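Long-range contact in 6-phosphogluconolactonase (Leishmania braziliensis, PDB 3CSS), which probably hydrolyses 6-phosphogluconolactone to 6-phosphogluconate in the oxidative stage of the pentose phosphate pathway: residues 104-112 with 125-136. Numbering follows the deposited sequence.
Sequences VISIDRRAA and GAWAVAQDYEVK. Unlike the reference sequence in segment 125-136: V135 (reference Ala).
From I105 beside K136 to A112 beside G125, segment 104-112 runs antiparallel to helix 125-136, extended as far as D108 and then turning into a short helix near 110, the CA atoms closing from 7.7 Å for the first pair to 4.2 Å for the last. G125 suits the tight end: without a side chain, it lets A111 O approach its CA and A112 CB rest on its carbonyl O. One turn on, V129 spreads its two methyls: CG1 meets I107 CG2 at 3.6 Å, while CG2 packs on the small CB of A112. I107 also lays CG1 over the centre of the Y133 ring, a CH-pi contact 3.6 Å from the centroid and 5° off the normal; I105 CG2 lies at that ring's edge. Y133 CG stands anti to the backbone N (chi1 -175°), which carries the phenol inward, where OH is hydrogen-bonded to L73 O of strand 69-77 and receives a bond from a water. At the outer margin K136, bent at chi3, slides its CD past I105 CG2, and NZ donates to S106 O (2.7 Å) from above the carbonyl plane. A second water links D108 N to V129 O. R109 turns from the helix to a salt bridge with E76, its NE held by I107 O. The pair thus packs on strands 69-77 and 186-189, toward the antiparallel end of the mixed sheet, in the Rossmann-like alpha/beta layering of the glucosamine-6-phosphate isomerase/6-phosphogluconolactonase family.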
ATOM      1  N   VAL A 104      -3.200   5.191 -14.727  1.00 26.36           N
ATOM      2  CA  VAL A 104      -3.286   5.578 -13.328  1.00 26.20           C
ATOM      3  C   VAL A 104      -4.747   5.797 -12.921  1.00 26.39           C
ATOM      4  O   VAL A 104      -5.467   6.577 -13.538  1.00 25.54           O
ATOM      5  CB  VAL A 104      -2.467   6.882 -13.050  1.00 26.60           C
ATOM      6  CG1 VAL A 104      -2.466   7.196 -11.555  1.00 26.56           C
ATOM      7  CG2 VAL A 104      -1.056   6.743 -13.566  1.00 25.77           C
ATOM      8  N   ILE A 105      -5.171   5.116 -11.868  1.00 25.79           N
ATOM      9  CA  ILE A 105      -6.507   5.283 -11.319  1.00 27.09           C
ATOM     10  C   ILE A 105      -6.482   6.381 -10.259  1.00 27.98           C
ATOM     11  O   ILE A 105      -5.747   6.293  -9.266  1.00 29.68           O
ATOM     12  CB  ILE A 105      -7.056   3.952 -10.741  1.00 26.89           C
ATOM     13  CG1 ILE A 105      -6.989   2.831 -11.793  1.00 28.10           C
ATOM     14  CG2 ILE A 105      -8.480   4.121 -10.229  1.00 26.29           C
ATOM     15  CD1 ILE A 105      -7.704   3.113 -13.086  1.00 28.33           C
ATOM     16  N   SER A 106      -7.261   7.433 -10.478  1.00 28.92           N
ATOM     17  CA  SER A 106      -7.266   8.569  -9.565  1.00 29.71           C
ATOM     18  C   SER A 106      -8.292   8.397  -8.450  1.00 29.21           C
ATOM     19  O   SER A 106      -9.314   7.727  -8.621  1.00 29.57           O
ATOM     20  CB  SER A 106      -7.546   9.866 -10.329  1.00 29.81           C
ATOM     21  OG  SER A 106      -8.829   9.855 -10.901  1.00 32.59           O
ATOM     22  N   ILE A 107      -8.002   9.018  -7.309  1.00 29.51           N
ATOM     23  CA  ILE A 107      -8.945   9.136  -6.200  1.00 29.39           C
ATOM     24  C   ILE A 107      -9.523  10.549  -6.238  1.00 29.80           C
ATOM     25  O   ILE A 107      -8.777  11.524  -6.307  1.00 30.26           O
ATOM     26  CB  ILE A 107      -8.269   8.911  -4.823  1.00 28.94           C
ATOM     27  CG1 ILE A 107      -7.680   7.496  -4.734  1.00 28.65           C
ATOM     28  CG2 ILE A 107      -9.277   9.123  -3.692  1.00 29.58           C
ATOM     29  CD1 ILE A 107      -6.834   7.239  -3.479  1.00 28.85           C
ATOM     30  N   ASP A 108     -10.846  10.643  -6.184  1.00 30.44           N
ATOM     31  CA  ASP A 108     -11.551  11.917  -6.100  1.00 30.42           C
ATOM     32  C   ASP A 108     -11.743  12.292  -4.626  1.00 30.40           C
ATOM     33  O   ASP A 108     -12.563  11.694  -3.941  1.00 30.12           O
ATOM     34  CB  ASP A 108     -12.897  11.793  -6.825  1.00 31.14           C
ATOM     35  CG  ASP A 108     -13.650  13.092  -6.900  1.00 31.53           C
ATOM     36  OD1 ASP A 108     -13.146  14.128  -6.410  1.00 32.85           O
ATOM     37  OD2 ASP A 108     -14.765  13.067  -7.466  1.00 32.72           O
ATOM     38  N   ARG A 109     -10.988  13.277  -4.137  1.00 30.40           N
ATOM     39  CA  ARG A 109     -10.989  13.613  -2.698  1.00 30.99           C
ATOM     40  C   ARG A 109     -11.940  14.701  -2.289  1.00 31.17           C
ATOM     41  O   ARG A 109     -12.099  14.959  -1.103  1.00 31.43           O
ATOM     42  CB  ARG A 109      -9.611  14.095  -2.220  1.00 31.69           C
ATOM     43  CG  ARG A 109      -8.471  13.228  -2.589  1.00 32.06           C
ATOM     44  CD  ARG A 109      -7.756  13.752  -3.806  1.00 31.25           C
ATOM     45  NE  ARG A 109      -6.905  12.702  -4.353  1.00 30.24           N
ATOM     46  CZ  ARG A 109      -5.705  12.397  -3.879  1.00 26.63           C
ATOM     47  NH1 ARG A 109      -5.195  13.059  -2.859  1.00 26.35           N
ATOM     48  NH2 ARG A 109      -5.030  11.410  -4.436  1.00 26.76           N
ATOM     49  N   ARG A 110     -12.565  15.345  -3.267  1.00 30.78           N
ATOM     50  CA  ARG A 110     -13.383  16.553  -3.074  0.50 31.47           C
ATOM     51  C   ARG A 110     -14.410  16.442  -1.957  1.00 31.13           C
ATOM     52  O   ARG A 110     -14.632  17.372  -1.191  1.00 32.03           O
ATOM     53  CB  ARG A 110     -14.149  16.863  -4.360  0.50 31.60           C
ATOM     54  CG  ARG A 110     -13.481  17.843  -5.304  0.50 33.01           C
ATOM     55  CD  ARG A 110     -14.557  18.684  -5.950  0.50 33.49           C
ATOM     56  NE  ARG A 110     -15.541  19.068  -4.943  0.50 33.83           N
ATOM     57  CZ  ARG A 110     -15.483  20.192  -4.242  0.50 34.41           C
ATOM     58  NH1 ARG A 110     -14.507  21.062  -4.468  0.50 34.84           N
ATOM     59  NH2 ARG A 110     -16.406  20.456  -3.331  0.50 35.07           N
ATOM     60  N   ALA A 111     -15.092  15.299  -1.904  1.00 31.42           N
ATOM     61  CA  ALA A 111     -16.155  15.100  -0.905  1.00 31.07           C
ATOM     62  C   ALA A 111     -15.648  15.177   0.548  1.00 30.86           C
ATOM     63  O   ALA A 111     -16.432  15.427   1.464  1.00 30.45           O
ATOM     64  CB  ALA A 111     -16.871  13.771  -1.145  1.00 31.39           C
ATOM     65  N   ALA A 112     -14.344  14.963   0.744  1.00 30.58           N
ATOM     66  CA  ALA A 112     -13.722  14.945   2.075  1.00 30.39           C
ATOM     67  C   ALA A 112     -12.976  16.224   2.465  1.00 30.63           C
ATOM     68  O   ALA A 112     -12.705  16.431   3.638  1.00 30.53           O
ATOM     69  CB  ALA A 112     -12.763  13.750   2.181  1.00 30.26           C
ATOM     70  N   GLY A 125     -17.415  12.167   5.076  1.00 28.26           N
ATOM     71  CA  GLY A 125     -16.663  12.571   3.895  1.00 27.99           C
ATOM     72  C   GLY A 125     -15.634  11.544   3.457  1.00 27.39           C
ATOM     73  O   GLY A 125     -15.467  11.312   2.260  1.00 27.60           O
ATOM     74  N   ALA A 126     -14.927  10.943   4.416  1.00 27.14           N
ATOM     75  CA  ALA A 126     -13.987   9.866   4.123  1.00 26.79           C
ATOM     76  C   ALA A 126     -14.693   8.671   3.460  1.00 26.16           C
ATOM     77  O   ALA A 126     -14.214   8.143   2.465  1.00 26.38           O
ATOM     78  CB  ALA A 126     -13.232   9.431   5.415  1.00 26.26           C
ATOM     79  N   TRP A 127     -15.823   8.243   4.010  1.00 26.48           N
ATOM     80  CA  TRP A 127     -16.611   7.170   3.395  1.00 25.98           C
ATOM     81  C   TRP A 127     -17.076   7.513   1.987  1.00 26.06           C
ATOM     82  O   TRP A 127     -17.076   6.649   1.119  1.00 25.86           O
ATOM     83  CB  TRP A 127     -17.822   6.800   4.252  1.00 25.85           C
ATOM     84  CG  TRP A 127     -17.556   5.731   5.292  1.00 25.11           C
ATOM     85  CD1 TRP A 127     -17.764   5.828   6.632  1.00 25.58           C
ATOM     86  CD2 TRP A 127     -17.047   4.407   5.061  1.00 25.25           C
ATOM     87  NE1 TRP A 127     -17.415   4.651   7.256  1.00 26.29           N
ATOM     88  CE2 TRP A 127     -16.966   3.764   6.316  1.00 26.22           C
ATOM     89  CE3 TRP A 127     -16.645   3.701   3.917  1.00 24.78           C
ATOM     90  CZ2 TRP A 127     -16.516   2.457   6.456  1.00 24.85           C
ATOM     91  CZ3 TRP A 127     -16.195   2.404   4.062  1.00 24.69           C
ATOM     92  CH2 TRP A 127     -16.127   1.797   5.321  1.00 24.81           C
ATOM     93  N   ALA A 128     -17.480   8.759   1.766  1.00 26.46           N
ATOM     94  CA  ALA A 128     -17.912   9.183   0.441  1.00 26.24           C
ATOM     95  C   ALA A 128     -16.782   8.985  -0.579  1.00 26.51           C
ATOM     96  O   ALA A 128     -17.011   8.456  -1.669  1.00 26.76           O
ATOM     97  CB  ALA A 128     -18.375  10.630   0.476  1.00 26.49           C
ATOM     98  N   VAL A 129     -15.563   9.391  -0.207  1.00 26.01           N
ATOM     99  CA  VAL A 129     -14.377   9.193  -1.061  1.00 26.10           C
ATOM    100  C   VAL A 129     -14.049   7.696  -1.239  1.00 26.32           C
ATOM    101  O   VAL A 129     -13.802   7.250  -2.357  1.00 26.31           O
ATOM    102  CB  VAL A 129     -13.138   9.953  -0.515  1.00 26.28           C
ATOM    103  CG1 VAL A 129     -11.895   9.641  -1.344  1.00 25.08           C
ATOM    104  CG2 VAL A 129     -13.405  11.453  -0.483  1.00 25.33           C
ATOM    105  N   ALA A 130     -14.081   6.933  -0.144  1.00 26.50           N
ATOM    106  CA  ALA A 130     -13.845   5.484  -0.182  1.00 26.89           C
ATOM    107  C   ALA A 130     -14.782   4.775  -1.153  1.00 27.19           C
ATOM    108  O   ALA A 130     -14.353   3.933  -1.945  1.00 26.63           O
ATOM    109  CB  ALA A 130     -13.981   4.868   1.231  1.00 27.27           C
ATOM    110  N   GLN A 131     -16.063   5.123  -1.080  1.00 27.58           N
ATOM    111  CA  GLN A 131     -17.090   4.470  -1.891  1.00 28.08           C
ATOM    112  C   GLN A 131     -16.919   4.744  -3.386  1.00 27.75           C
ATOM    113  O   GLN A 131     -17.023   3.834  -4.208  1.00 27.35           O
ATOM    114  CB  GLN A 131     -18.464   4.894  -1.405  1.00 28.60           C
ATOM    115  CG  GLN A 131     -18.791   4.306  -0.041  1.00 30.46           C
ATOM    116  CD  GLN A 131     -19.375   2.904  -0.128  1.00 32.85           C
ATOM    117  OE1 GLN A 131     -18.687   1.903   0.142  1.00 33.30           O
ATOM    118  NE2 GLN A 131     -20.657   2.826  -0.487  1.00 30.35           N
ATOM    119  N   ASP A 132     -16.613   5.990  -3.728  1.00 27.35           N
ATOM    120  CA  ASP A 132     -16.351   6.361  -5.118  1.00 27.58           C
ATOM    121  C   ASP A 132     -15.095   5.656  -5.660  1.00 26.62           C
ATOM    122  O   ASP A 132     -15.063   5.226  -6.822  1.00 26.51           O
ATOM    123  CB  ASP A 132     -16.211   7.883  -5.256  1.00 27.91           C
ATOM    124  CG  ASP A 132     -17.563   8.614  -5.272  1.00 32.05           C
ATOM    125  OD1 ASP A 132     -18.644   7.961  -5.292  1.00 36.29           O
ATOM    126  OD2 ASP A 132     -17.537   9.871  -5.283  1.00 36.04           O
ATOM    127  N   TYR A 133     -14.073   5.539  -4.820  1.00 25.92           N
ATOM    128  CA  TYR A 133     -12.831   4.888  -5.227  1.00 25.31           C
ATOM    129  C   TYR A 133     -13.051   3.383  -5.412  1.00 25.08           C
ATOM    130  O   TYR A 133     -12.568   2.791  -6.361  1.00 24.76           O
ATOM    131  CB  TYR A 133     -11.720   5.181  -4.201  1.00 25.75           C
ATOM    132  CG  TYR A 133     -10.348   4.662  -4.545  1.00 25.25           C
ATOM    133  CD1 TYR A 133      -9.861   4.671  -5.851  1.00 24.74           C
ATOM    134  CD2 TYR A 133      -9.504   4.206  -3.542  1.00 25.24           C
ATOM    135  CE1 TYR A 133      -8.591   4.193  -6.149  1.00 26.57           C
ATOM    136  CE2 TYR A 133      -8.220   3.767  -3.828  1.00 26.55           C
ATOM    137  CZ  TYR A 133      -7.770   3.744  -5.125  1.00 25.60           C
ATOM    138  OH  TYR A 133      -6.497   3.266  -5.370  1.00 28.19           O
ATOM    139  N   GLU A 134     -13.805   2.772  -4.505  1.00 25.89           N
ATOM    140  CA  GLU A 134     -14.171   1.360  -4.627  1.00 26.08           C
ATOM    141  C   GLU A 134     -14.900   1.041  -5.939  1.00 25.85           C
ATOM    142  O   GLU A 134     -14.596   0.062  -6.609  1.00 25.65           O
ATOM    143  CB  GLU A 134     -15.024   0.939  -3.435  1.00 26.27           C
ATOM    144  CG  GLU A 134     -15.613  -0.434  -3.586  1.00 26.53           C
ATOM    145  CD  GLU A 134     -16.165  -0.988  -2.288  1.00 29.05           C
ATOM    146  OE1 GLU A 134     -15.543  -0.786  -1.222  1.00 30.90           O
ATOM    147  OE2 GLU A 134     -17.249  -1.615  -2.352  1.00 31.47           O
ATOM    148  N   VAL A 135     -15.877   1.872  -6.282  1.00 26.00           N
ATOM    149  CA  VAL A 135     -16.586   1.756  -7.557  1.00 25.80           C
ATOM    150  C   VAL A 135     -15.602   1.792  -8.727  1.00 25.84           C
ATOM    151  O   VAL A 135     -15.673   0.959  -9.649  1.00 25.39           O
ATOM    152  CB  VAL A 135     -17.638   2.882  -7.707  1.00 26.28           C
ATOM    153  CG1 VAL A 135     -18.209   2.883  -9.117  1.00 25.53           C
ATOM    154  CG2 VAL A 135     -18.754   2.721  -6.669  1.00 26.71           C
ATOM    155  N   LYS A 136     -14.670   2.742  -8.674  1.00 25.57           N
ATOM    156  CA  LYS A 136     -13.671   2.885  -9.726  1.00 25.69           C
ATOM    157  C   LYS A 136     -12.793   1.637  -9.826  1.00 24.96           C
ATOM    158  O   LYS A 136     -12.536   1.149 -10.922  1.00 24.82           O
ATOM    159  CB  LYS A 136     -12.818   4.141  -9.494  1.00 26.54           C
ATOM    160  CG  LYS A 136     -12.436   4.848 -10.729  1.00 29.23           C
ATOM    161  CD  LYS A 136     -11.509   6.011 -10.462  1.00 31.48           C
ATOM    162  CE  LYS A 136     -12.244   7.326 -10.295  1.00 33.24           C
ATOM    163  NZ  LYS A 136     -11.286   8.456 -10.355  1.00 33.33           N
TER
HETATM  164  O   HOH W   1      -5.387   5.537  -6.910  1.00 28.41           O
HETATM  165  O   HOH W   2     -12.767   8.516  -4.990  0.50 24.42           O